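Local coordinates for protein mevalonate diphosphate decarboxylase (Legionella pneumophila, PDB 3LTO) that probably catalyses the ATP-dependent decarboxylation of mevalonate 5-diphosphate to isopentenyl diphosphate, the building block of isoprenoid lipids, at residues Thr281-Ala284 and Val288-Leu291; Asn10-Lys15 and Ser150-Tyr155; Leu261-Val266 and Arg301-Asp306; Asn99-Ser104 and Ser110-Ala115. One frame throughout, in Å; residues are numbered along the deposited sequence.

Contact 1: residues Thr281-Ala284 and Val288-Leu291; sequences TMDA and VHLL
The His289 ring has the carbonyl oxygen of Thr281 at its edge, near the ring plane, with CD2 3.9 Å from Thr281 O. The carboxylate of Asp283 approaches obliquely, its OD2 4.4 Å from His289 NE2, too far for a direct bond. The ring of His178, on the adjoining strand, meets that of His289 with the two planes only about 5° apart. The backbones of Thr281 and His289 form an antiparallel hydrogen-bonded pair. His289 N donates to Thr281 O at 2.9 Å, almost straight onto the carbonyl, whereas the return bond from Thr281 N to His289 O is longer, at 3.2 Å, and meets its carbonyl at a bend of 143°. Away from this polar side, the selenomethionine Met282 packs against Val288. Its chain turns at the CG-SE bond (chi3 84°), which brings CE to 3.7 Å from Val288 CG2, with SE farther off; both residues also touch Thr260 of helix 258-274. The other carboxylate oxygen of Asp283, OD1, pairs with Lys15 in a salt bridge, though the position of Lys15 NZ, crowded by Thr281 CG2, is less certain; the Asp283 side chain lies about 4 Å from a bound sulfate ion. Together these residues make the closed end of a beta hairpin, strands 279-281 and 288-292, at the margin of the four-stranded antiparallel sheet in the C-terminal GHMP-type domain: helix-packed on the Met282 and Val288 side, and bordering an anion pocket at Asp283.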
loop_
_atom_site.group_PDB
_atom_site.type_symbol
_atom_site.label_atom_id
_atom_site.label_comp_id
_atom_site.label_asym_id
_atom_site.label_seq_id
_atom_site.Cartn_x
_atom_site.Cartn_y
_atom_site.Cartn_z
ATOM N N THR A 281 18.179 -20.854 1.102
ATOM C CA THR A 281 16.820 -20.689 0.606
ATOM C C THR A 281 16.680 -21.365 -0.734
ATOM O O THR A 281 17.672 -21.676 -1.395
ATOM C CB THR A 281 16.428 -19.232 0.347
ATOM O OG1 THR A 281 17.241 -18.356 1.127
ATOM C CG2 THR A 281 14.993 -19.027 0.708
HETATM N N MSE A 282 15.423 -21.551 -1.121
HETATM C CA MSE A 282 15.044 -22.151 -2.381
HETATM C C MSE A 282 13.767 -21.481 -2.872
HETATM O O MSE A 282 12.916 -21.099 -2.073
HETATM C CB MSE A 282 14.736 -23.631 -2.217
HETATM C CG MSE A 282 15.866 -24.506 -1.738
HETATM SE SE MSE A 282 15.322 -26.366 -1.872
HETATM C CE MSE A 282 15.743 -26.665 -3.745
ATOM N N ASP A 283 13.639 -21.343 -4.187
ATOM C CA ASP A 283 12.431 -20.779 -4.779
ATOM C C ASP A 283 11.658 -21.951 -5.372
ATOM O O ASP A 283 11.961 -23.102 -5.070
ATOM C CB ASP A 283 12.784 -19.774 -5.872
ATOM C CG ASP A 283 13.391 -18.510 -5.313
ATOM O OD1 ASP A 283 12.875 -18.016 -4.278
ATOM O OD2 ASP A 283 14.372 -18.007 -5.907
ATOM N N ALA A 284 10.662 -21.670 -6.200
ATOM C CA ALA A 284 9.901 -22.746 -6.826
ATOM C C ALA A 284 10.796 -23.289 -7.929
ATOM O O ALA A 284 10.536 -23.077 -9.116
ATOM C CB ALA A 284 8.580 -22.209 -7.412
ATOM N N VAL A 288 19.660 -24.594 -5.118
ATOM C CA VAL A 288 19.744 -24.257 -3.707
ATOM C C VAL A 288 20.658 -23.048 -3.569
ATOM O O VAL A 288 21.791 -23.064 -4.048
ATOM C CB VAL A 288 20.312 -25.431 -2.872
ATOM C CG1 VAL A 288 20.518 -24.988 -1.431
ATOM C CG2 VAL A 288 19.349 -26.618 -2.917
ATOM N N HIS A 289 20.155 -22.005 -2.915
ATOM C CA HIS A 289 20.915 -20.778 -2.730
ATOM C C HIS A 289 21.605 -20.663 -1.384
ATOM O O HIS A 289 21.025 -20.925 -0.326
ATOM C CB HIS A 289 20.009 -19.557 -2.924
ATOM C CG HIS A 289 19.423 -19.457 -4.296
ATOM N ND1 HIS A 289 19.845 -18.527 -5.221
ATOM C CD2 HIS A 289 18.485 -20.208 -4.919
ATOM C CE1 HIS A 289 19.196 -18.713 -6.357
ATOM N NE2 HIS A 289 18.366 -19.727 -6.199
ATOM N N LEU A 290 22.865 -20.262 -1.445
ATOM C CA LEU A 290 23.664 -20.057 -0.258
ATOM C C LEU A 290 23.975 -18.567 -0.156
ATOM O O LEU A 290 24.237 -17.910 -1.162
ATOM C CB LEU A 290 24.978 -20.836 -0.348
ATOM C CG LEU A 290 24.956 -22.355 -0.541
ATOM C CD1 LEU A 290 26.379 -22.884 -0.381
ATOM C CD2 LEU A 290 24.030 -23.008 0.495
ATOM N N LEU A 291 23.931 -18.044 1.066
ATOM C CA LEU A 291 24.239 -16.646 1.338
ATOM C C LEU A 291 25.197 -16.630 2.514
ATOM O O LEU A 291 24.908 -17.200 3.572
ATOM C CB LEU A 291 22.969 -15.860 1.677
ATOM C CG LEU A 291 22.056 -15.562 0.486
ATOM C CD1 LEU A 291 20.778 -14.893 0.969
ATOM C CD2 LEU A 291 22.792 -14.664 -0.502
#

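Contact 2: residues Asn10-Lys15 and Ser150-Tyr155. With SO4 (sulfate ion), chain C.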
loop_
_atom_site.group_PDB
_atom_site.type_symbol
_atom_site.label_atom_id
_atom_site.label_comp_id
_atom_site.label_asym_id
_atom_site.label_seq_id
_atom_site.Cartn_x
_atom_site.Cartn_y
_atom_site.Cartn_z
ATOM N N ASN A 10 16.757 -10.689 -7.528
ATOM C CA ASN A 10 16.708 -10.597 -6.082
ATOM C C ASN A 10 16.247 -11.941 -5.566
ATOM O O ASN A 10 15.551 -12.673 -6.271
ATOM C CB ASN A 10 15.767 -9.461 -5.639
ATOM C CG ASN A 10 14.297 -9.826 -5.744
ATOM O OD1 ASN A 10 13.793 -10.658 -4.984
ATOM N ND2 ASN A 10 13.599 -9.199 -6.689
ATOM N N ILE A 11 16.668 -12.273 -4.348
ATOM C CA ILE A 11 16.322 -13.544 -3.718
ATOM C C ILE A 11 15.589 -13.317 -2.389
ATOM O O ILE A 11 16.110 -12.687 -1.466
ATOM C CB ILE A 11 17.586 -14.386 -3.461
ATOM C CG1 ILE A 11 17.204 -15.717 -2.812
ATOM C CG2 ILE A 11 18.549 -13.622 -2.567
ATOM C CD1 ILE A 11 16.369 -16.614 -3.695
ATOM N N ALA A 12 14.376 -13.847 -2.307
ATOM C CA ALA A 12 13.542 -13.696 -1.126
ATOM C C ALA A 12 13.850 -14.642 0.034
ATOM O O ALA A 12 13.998 -15.849 -0.154
ATOM C CB ALA A 12 12.072 -13.833 -1.531
ATOM N N LEU A 13 13.959 -14.070 1.231
ATOM C CA LEU A 13 14.189 -14.831 2.461
ATOM C C LEU A 13 12.795 -15.205 3.002
ATOM O O LEU A 13 12.599 -16.294 3.555
ATOM C CB LEU A 13 14.970 -13.982 3.475
ATOM C CG LEU A 13 16.502 -13.990 3.343
ATOM C CD1 LEU A 13 16.899 -13.785 1.901
ATOM C CD2 LEU A 13 17.117 -12.916 4.224
ATOM N N ILE A 14 11.841 -14.282 2.842
ATOM C CA ILE A 14 10.437 -14.496 3.221
ATOM C C ILE A 14 9.736 -14.453 1.852
ATOM O O ILE A 14 9.872 -13.477 1.111
ATOM C CB ILE A 14 9.898 -13.368 4.129
ATOM C CG1 ILE A 14 10.709 -13.307 5.430
ATOM C CG2 ILE A 14 8.424 -13.616 4.443
ATOM C CD1 ILE A 14 10.568 -14.545 6.314
ATOM N N LYS A 15 8.991 -15.502 1.519
ATOM C CA LYS A 15 8.361 -15.604 0.200
ATOM C C LYS A 15 7.010 -14.941 -0.048
ATOM O O LYS A 15 6.090 -15.057 0.749
ATOM C CB LYS A 15 8.207 -17.083 -0.189
ATOM C CG LYS A 15 9.393 -17.992 0.125
ATOM C CD LYS A 15 10.619 -17.632 -0.681
ATOM C CE LYS A 15 11.741 -18.631 -0.438
ATOM N NZ LYS A 15 12.987 -18.268 -1.181
ATOM N N SER A 150 9.363 -8.728 -9.318
ATOM C CA SER A 150 10.165 -7.655 -9.888
ATOM C C SER A 150 10.151 -6.314 -9.158
ATOM O O SER A 150 11.128 -5.569 -9.250
ATOM C CB SER A 150 9.797 -7.435 -11.359
ATOM O OG SER A 150 8.568 -6.754 -11.485
ATOM N N CYS A 151 9.073 -5.994 -8.440
ATOM C CA CYS A 151 9.020 -4.708 -7.747
ATOM C C CYS A 151 10.101 -4.584 -6.688
ATOM O O CYS A 151 10.498 -3.477 -6.322
ATOM C CB CYS A 151 7.629 -4.453 -7.130
ATOM S SG CYS A 151 7.201 -5.329 -5.594
ATOM N N ARG A 152 10.588 -5.724 -6.210
ATOM C CA ARG A 152 11.642 -5.747 -5.200
ATOM C C ARG A 152 13.025 -5.482 -5.777
ATOM O O ARG A 152 13.971 -5.203 -5.031
ATOM C CB ARG A 152 11.669 -7.092 -4.488
ATOM C CG ARG A 152 10.601 -7.270 -3.450
ATOM C CD ARG A 152 10.914 -8.479 -2.605
ATOM N NE ARG A 152 9.974 -9.559 -2.834
ATOM C CZ ARG A 152 10.206 -10.622 -3.591
ATOM N NH1 ARG A 152 11.364 -10.768 -4.208
ATOM N NH2 ARG A 152 9.266 -11.543 -3.718
ATOM N N SER A 153 13.154 -5.571 -7.098
ATOM C CA SER A 153 14.453 -5.341 -7.725
ATOM C C SER A 153 14.821 -3.866 -7.884
ATOM O O SER A 153 15.940 -3.549 -8.276
ATOM C CB SER A 153 14.516 -6.042 -9.084
ATOM O OG SER A 153 14.610 -7.446 -8.910
ATOM N N PHE A 154 13.879 -2.980 -7.567
ATOM C CA PHE A 154 14.084 -1.536 -7.665
ATOM C C PHE A 154 14.738 -0.948 -6.412
ATOM O O PHE A 154 14.931 0.269 -6.313
ATOM C CB PHE A 154 12.737 -0.842 -7.911
ATOM C CG PHE A 154 12.201 -1.046 -9.296
ATOM C CD1 PHE A 154 12.493 -0.137 -10.306
ATOM C CD2 PHE A 154 11.477 -2.191 -9.615
ATOM C CE1 PHE A 154 12.079 -0.367 -11.618
ATOM C CE2 PHE A 154 11.057 -2.432 -10.929
ATOM C CZ PHE A 154 11.360 -1.518 -11.929
ATOM N N TYR A 155 15.070 -1.808 -5.455
ATOM C CA TYR A 155 15.683 -1.356 -4.211
ATOM C C TYR A 155 16.838 -2.276 -3.854
ATOM O O TYR A 155 16.868 -3.426 -4.276
ATOM C CB TYR A 155 14.636 -1.363 -3.092
ATOM C CG TYR A 155 13.381 -0.606 -3.471
ATOM C CD1 TYR A 155 13.289 0.772 -3.280
ATOM C CD2 TYR A 155 12.311 -1.260 -4.086
ATOM C CE1 TYR A 155 12.168 1.485 -3.696
ATOM C CE2 TYR A 155 11.183 -0.554 -4.509
ATOM C CZ TYR A 155 11.122 0.818 -4.313
ATOM O OH TYR A 155 10.030 1.529 -4.759
HETATM S S SO4 C . 9.122 -14.759 -4.186
HETATM O O1 SO4 C . 9.038 -14.078 -2.883
HETATM O O2 SO4 C . 9.521 -13.772 -5.194
HETATM O O3 SO4 C . 10.124 -15.831 -4.096
HETATM O O4 SO4 C . 7.831 -15.340 -4.573
#
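Asn10 and Arg152 meet at the wall of an anion pocket that holds a sulfate ion, probably from the crystallisation liquor but consistent with a site for a phosphate group of substrate or nucleotide. Arg152 NH2 donates to sulfate O2 at 2.7 Å, nearly straight at 173°, and O1 of the ion lies obliquely to the guanidinium. Tyr16 N, Met17 N and Ser149 OG hold the ion as well. Ala12 CB sits over one guanidinium face, offset toward the rim and 4.1 Å from Arg152 NH1, while Asn10 OD1 approaches NH1 at the edge, 2.6 Å away. Amide and guanidinium planes stand 85° apart. Strand 2-12 leads into the pocket, and Leu13 and Ile14 both face Leu32 in a classic beta bulge. Asn10 CG is wedged between its backbone N and carbonyl carbon (chi1 77°), which carries the amide across to the 150-155 loop. There ND2 donates to Ser153 OG at 3.0 Å, the hydroxyl oxygen lying close to the amide plane, and ND2 has a second acceptor in Ser149 O. Ser153 OG is bonded in turn to Pro8 O, and Arg152 NE to Ser31 OG, which should restrict the turning of the guanidinium.

Contact 3: residues Leu261-Val266 and Arg301-Asp306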
loop_
_atom_site.group_PDB
_atom_site.type_symbol
_atom_site.label_atom_id
_atom_site.label_comp_id
_atom_site.label_asym_id
_atom_site.label_seq_id
_atom_site.Cartn_x
_atom_site.Cartn_y
_atom_site.Cartn_z
ATOM N N LEU A 261 18.288 -33.365 -0.908
ATOM C CA LEU A 261 18.311 -33.691 0.513
ATOM C C LEU A 261 19.713 -34.025 1.017
ATOM O O LEU A 261 20.070 -33.699 2.147
ATOM C CB LEU A 261 17.349 -34.853 0.800
ATOM C CG LEU A 261 15.870 -34.561 0.508
ATOM C CD1 LEU A 261 15.049 -35.823 0.668
ATOM C CD2 LEU A 261 15.362 -33.462 1.459
ATOM N N HIS A 262 20.510 -34.664 0.174
ATOM C CA HIS A 262 21.864 -35.012 0.562
ATOM C C HIS A 262 22.636 -33.747 0.895
ATOM O O HIS A 262 23.232 -33.646 1.962
ATOM C CB HIS A 262 22.572 -35.775 -0.569
ATOM C CG HIS A 262 21.943 -37.098 -0.885
ATOM N ND1 HIS A 262 22.085 -37.719 -2.107
ATOM C CD2 HIS A 262 21.170 -37.918 -0.132
ATOM C CE1 HIS A 262 21.426 -38.866 -2.093
ATOM N NE2 HIS A 262 20.862 -39.009 -0.907
ATOM N N ILE A 263 22.595 -32.764 0.002
ATOM C CA ILE A 263 23.339 -31.535 0.235
ATOM C C ILE A 263 22.735 -30.668 1.342
ATOM O O ILE A 263 23.459 -29.986 2.061
ATOM C CB ILE A 263 23.513 -30.731 -1.088
ATOM C CG1 ILE A 263 24.502 -29.585 -0.868
ATOM C CG2 ILE A 263 22.173 -30.200 -1.581
ATOM C CD1 ILE A 263 25.844 -30.038 -0.271
ATOM N N LEU A 264 21.414 -30.695 1.495
ATOM C CA LEU A 264 20.789 -29.919 2.567
ATOM C C LEU A 264 21.231 -30.523 3.903
ATOM O O LEU A 264 21.570 -29.804 4.836
ATOM C CB LEU A 264 19.259 -29.952 2.456
ATOM C CG LEU A 264 18.659 -29.201 1.266
ATOM C CD1 LEU A 264 17.142 -29.264 1.324
ATOM C CD2 LEU A 264 19.135 -27.756 1.295
ATOM N N SER A 265 21.230 -31.851 3.975
ATOM C CA SER A 265 21.650 -32.568 5.175
ATOM C C SER A 265 23.109 -32.247 5.480
ATOM O O SER A 265 23.490 -32.075 6.636
ATOM C CB SER A 265 21.495 -34.076 4.965
ATOM O OG SER A 265 21.990 -34.803 6.073
ATOM N N VAL A 266 23.923 -32.167 4.435
ATOM C CA VAL A 266 25.331 -31.853 4.614
ATOM C C VAL A 266 25.488 -30.451 5.200
ATOM O O VAL A 266 26.296 -30.230 6.100
ATOM C CB VAL A 266 26.094 -31.959 3.271
ATOM C CG1 VAL A 266 27.448 -31.277 3.370
ATOM C CG2 VAL A 266 26.290 -33.430 2.909
ATOM N N ARG A 301 34.625 -20.925 1.146
ATOM C CA ARG A 301 35.567 -21.663 0.316
ATOM C C ARG A 301 35.818 -23.040 0.936
ATOM O O ARG A 301 35.979 -24.034 0.226
ATOM C CB ARG A 301 36.882 -20.884 0.182
ATOM C CG ARG A 301 37.934 -21.567 -0.684
ATOM C CD ARG A 301 39.184 -20.693 -0.872
ATOM N NE ARG A 301 40.331 -21.475 -1.340
ATOM C CZ ARG A 301 40.354 -22.186 -2.466
ATOM N NH1 ARG A 301 39.289 -22.218 -3.258
ATOM N NH2 ARG A 301 41.434 -22.885 -2.797
ATOM N N GLN A 302 35.833 -23.099 2.262
ATOM C CA GLN A 302 36.051 -24.365 2.956
ATOM C C GLN A 302 34.883 -25.331 2.716
ATOM O O GLN A 302 35.082 -26.526 2.519
ATOM C CB GLN A 302 36.234 -24.113 4.459
ATOM C CG GLN A 302 36.381 -25.372 5.302
ATOM C CD GLN A 302 36.535 -25.072 6.790
ATOM O OE1 GLN A 302 36.592 -25.987 7.616
ATOM N NE2 GLN A 302 36.608 -23.789 7.136
ATOM N N PHE A 303 33.660 -24.814 2.730
ATOM C CA PHE A 303 32.497 -25.665 2.502
ATOM C C PHE A 303 32.412 -26.115 1.037
ATOM O O PHE A 303 32.078 -27.261 0.747
ATOM C CB PHE A 303 31.211 -24.936 2.910
ATOM C CG PHE A 303 29.973 -25.751 2.703
ATOM C CD1 PHE A 303 29.291 -25.709 1.491
ATOM C CD2 PHE A 303 29.529 -26.624 3.691
ATOM C CE1 PHE A 303 28.184 -26.528 1.259
ATOM C CE2 PHE A 303 28.418 -27.453 3.470
ATOM C CZ PHE A 303 27.747 -27.402 2.249
ATOM N N LYS A 304 32.711 -25.207 0.115
ATOM C CA LYS A 304 32.678 -25.532 -1.303
ATOM C C LYS A 304 33.714 -26.618 -1.581
ATOM O O LYS A 304 33.443 -27.598 -2.285
ATOM C CB LYS A 304 33.000 -24.286 -2.133
ATOM C CG LYS A 304 33.139 -24.527 -3.633
ATOM C CD LYS A 304 33.399 -23.217 -4.358
ATOM C CE LYS A 304 33.373 -23.392 -5.868
ATOM N NZ LYS A 304 33.323 -22.078 -6.599
ATOM N N SER A 305 34.901 -26.434 -1.016
ATOM C CA SER A 305 35.989 -27.382 -1.193
ATOM C C SER A 305 35.641 -28.744 -0.608
ATOM O O SER A 305 35.724 -29.762 -1.293
ATOM C CB SER A 305 37.267 -26.863 -0.516
ATOM O OG SER A 305 37.723 -25.653 -1.106
ATOM N N ASP A 306 35.236 -28.753 0.656
ATOM C CA ASP A 306 34.929 -30.002 1.337
ATOM C C ASP A 306 33.610 -30.702 1.004
ATOM O O ASP A 306 33.486 -31.904 1.240
ATOM C CB ASP A 306 35.019 -29.819 2.862
ATOM C CG ASP A 306 36.409 -29.423 3.327
ATOM O OD1 ASP A 306 37.390 -29.684 2.602
ATOM O OD2 ASP A 306 36.526 -28.856 4.433
#
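Phe303 reaches across to helix 258-274 and meets two aliphatic side chains of segment 261-266 there. These apolar contacts carry the whole interface: Val266 CG1 lies 3.9 Å from Phe303 CE2, and Ile263 CD1 is 4.1 Å from Phe303 CZ. Both methyls come up obliquely to the far end of the ring. With CG opposite the backbone N (chi1 -180°), the phenyl extends from its helix toward the partner, and Ile263 answers with its longer branch, which ends in CD1. Aromatic contacts add to this, for Phe270 stacks edge-to-face with Phe303, and the His307 ring meets it at about 30°. Polar interactions stay within the second helix. Ser305 OG bonds back to Arg301 O at 2.7 Å, while Ser305 N reaches the same oxygen from the opposite face of the carbonyl plane, so two donors grip one acceptor. Nearby the helix widens into a pi-type turn at 304-306. Phe303 thus bridges helices 258-274 and 297-308. Leu308 of the second helix and the loop residue Tyr312 also touch Ile263, and strand 288-292 lies against both segments, through Val288 on Leu264 and Tyr292 on Phe303.

Contact 4: residues Asn99-Ser104 and Ser110-Ala115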
loop_
_atom_site.group_PDB
_atom_site.type_symbol
_atom_site.label_atom_id
_atom_site.label_comp_id
_atom_site.label_asym_id
_atom_site.label_seq_id
_atom_site.Cartn_x
_atom_site.Cartn_y
_atom_site.Cartn_z
ATOM N N ASN A 99 20.368 -11.825 -20.289
ATOM C CA ASN A 99 20.810 -11.963 -18.902
ATOM C C ASN A 99 22.318 -12.113 -18.914
ATOM O O ASN A 99 22.898 -12.477 -19.939
ATOM C CB ASN A 99 20.226 -13.216 -18.246
ATOM C CG ASN A 99 18.723 -13.245 -18.278
ATOM O OD1 ASN A 99 18.058 -12.305 -17.843
ATOM N ND2 ASN A 99 18.170 -14.335 -18.791
ATOM N N ASN A 100 22.962 -11.840 -17.784
ATOM C CA ASN A 100 24.406 -11.996 -17.727
ATOM C C ASN A 100 24.722 -13.317 -17.044
ATOM O O ASN A 100 25.879 -13.618 -16.744
ATOM C CB ASN A 100 25.067 -10.822 -16.999
ATOM C CG ASN A 100 24.754 -10.788 -15.525
ATOM O OD1 ASN A 100 23.939 -11.563 -15.029
ATOM N ND2 ASN A 100 25.408 -9.876 -14.810
ATOM N N PHE A 101 23.674 -14.097 -16.789
ATOM C CA PHE A 101 23.844 -15.408 -16.192
ATOM C C PHE A 101 23.412 -16.475 -17.190
ATOM O O PHE A 101 22.456 -16.285 -17.945
ATOM C CB PHE A 101 23.078 -15.556 -14.864
ATOM C CG PHE A 101 21.743 -14.871 -14.821
ATOM C CD1 PHE A 101 21.654 -13.481 -14.747
ATOM C CD2 PHE A 101 20.568 -15.619 -14.768
ATOM C CE1 PHE A 101 20.413 -12.847 -14.612
ATOM C CE2 PHE A 101 19.325 -14.994 -14.635
ATOM C CZ PHE A 101 19.250 -13.605 -14.556
ATOM N N PRO A 102 24.123 -17.615 -17.204
ATOM C CA PRO A 102 23.874 -18.753 -18.092
ATOM C C PRO A 102 22.458 -19.309 -18.079
ATOM O O PRO A 102 21.737 -19.202 -17.087
ATOM C CB PRO A 102 24.895 -19.784 -17.620
ATOM C CG PRO A 102 24.985 -19.499 -16.158
ATOM C CD PRO A 102 25.081 -17.990 -16.148
ATOM N N HIS A 103 22.072 -19.906 -19.199
ATOM C CA HIS A 103 20.751 -20.502 -19.333
ATOM C C HIS A 103 20.777 -21.824 -18.561
ATOM O O HIS A 103 19.813 -22.189 -17.882
ATOM C CB HIS A 103 20.450 -20.758 -20.809
ATOM C CG HIS A 103 19.005 -21.011 -21.098
ATOM N ND1 HIS A 103 18.300 -22.045 -20.520
ATOM C CD2 HIS A 103 18.131 -20.362 -21.903
ATOM C CE1 HIS A 103 17.053 -22.022 -20.957
ATOM N NE2 HIS A 103 16.925 -21.010 -21.797
ATOM N N SER A 104 21.909 -22.518 -18.665
ATOM C CA SER A 104 22.126 -23.800 -18.005
ATOM C C SER A 104 21.975 -23.733 -16.487
ATOM O O SER A 104 21.652 -24.730 -15.849
ATOM C CB SER A 104 23.525 -24.319 -18.340
ATOM O OG SER A 104 24.517 -23.420 -17.867
ATOM N N SER A 110 12.745 -13.952 -14.595
ATOM C CA SER A 110 11.511 -13.181 -14.655
ATOM C C SER A 110 11.579 -11.844 -13.914
ATOM O O SER A 110 11.378 -10.786 -14.506
ATOM C CB SER A 110 10.356 -14.026 -14.105
ATOM O OG SER A 110 9.104 -13.484 -14.474
ATOM N N ALA A 111 11.861 -11.898 -12.618
ATOM C CA ALA A 111 11.938 -10.699 -11.792
ATOM C C ALA A 111 12.804 -9.582 -12.377
ATOM O O ALA A 111 12.340 -8.455 -12.530
ATOM C CB ALA A 111 12.438 -11.062 -10.403
ATOM N N SER A 112 14.062 -9.883 -12.688
ATOM C CA SER A 112 14.952 -8.868 -13.238
ATOM C C SER A 112 14.571 -8.490 -14.667
ATOM O O SER A 112 14.757 -7.346 -15.077
ATOM C CB SER A 112 16.415 -9.334 -13.178
ATOM O OG SER A 112 16.597 -10.582 -13.824
ATOM N N SER A 113 14.031 -9.436 -15.424
ATOM C CA SER A 113 13.633 -9.137 -16.796
ATOM C C SER A 113 12.542 -8.073 -16.831
ATOM O O SER A 113 12.657 -7.086 -17.556
ATOM C CB SER A 113 13.124 -10.394 -17.499
ATOM O OG SER A 113 14.169 -11.339 -17.649
ATOM N N PHE A 114 11.483 -8.283 -16.053
ATOM C CA PHE A 114 10.378 -7.335 -16.017
ATOM C C PHE A 114 10.817 -5.977 -15.471
ATOM O O PHE A 114 10.357 -4.938 -15.950
ATOM C CB PHE A 114 9.198 -7.900 -15.206
ATOM C CG PHE A 114 8.355 -8.898 -15.975
ATOM C CD1 PHE A 114 8.705 -10.243 -16.024
ATOM C CD2 PHE A 114 7.235 -8.475 -16.692
ATOM C CE1 PHE A 114 7.959 -11.148 -16.776
ATOM C CE2 PHE A 114 6.482 -9.373 -17.447
ATOM C CZ PHE A 114 6.844 -10.713 -17.492
ATOM N N ALA A 115 11.712 -5.976 -14.486
ATOM C CA ALA A 115 12.203 -4.708 -13.937
ATOM C C ALA A 115 12.952 -3.943 -15.033
ATOM O O ALA A 115 12.746 -2.738 -15.206
ATOM C CB ALA A 115 13.124 -4.952 -12.744
#
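At Asn99 the chain leaves strand 93-99 still extended and runs on as a loop past the first turns of helix 110-129, coming closest at Asn99 and Ser113, whose CA atoms are 8.0 Å apart. Phe101 and Ser112 make the clearer of the two side-chain meetings: Ser112 OG stands at the edge of the phenyl ring, near its plane and 4.1 Å from Phe101 CZ. The ring folds back over its own segment, CG lying between the backbone N and the carbonyl carbon (chi1 37°), and Asn99 CB covers the centre of one face. Asn100 OD1 is at its edge. The Asn99 side chain also comes near Ser113. Both serine hydroxyls have stronger partners: Ser112 OG is bonded to Ser41 OG, and Ser113 OG to Ser109 O. Asn100 is tied to the neighbouring strand, its side chain bonding to Asn38 O and Leu40 N. The chain between strand and helix reads PHSSGLASS, and this Pro-X-X-X-Gly-Leu-X-Ser-Ser pattern matches the conserved GHMP-family motif that in relatives binds the ATP phosphates, so the loop probably does likewise. Across the contact, the chemistry is one of loose packing: the Ser112 hydroxyl lies at an aromatic edge while bonding to Ser41, which implies a slight direct contact (74 Å² buried), the serines' polar needs being met by Ser41 and Ser109.

In the fold
Contacts 1, 2 and 4 lie within about 10 Å of the chain's centre; 1 and 2 are buried and rich in polar groups, 4 is partly buried. Contacts 1 and 2 belong to different domains, yet Lys15 and Asp283, whose salt bridge is less sure in detail, join them beside the sulfate. Contact 4 lies in the N-terminal domain with contact 2; Phe154 of the 150-155 loop packs on Ala115, but contact 4 itself makes only sparse van der Waals touches. Contact 3, centred about 23 Å from the chain's centre, is still buried and purely apolar across its helices, whereas contacts 1 and 2 carry the polar groups facing the sulfate. It shares the C-terminal domain with contact 1, where Leu264 meets Val288.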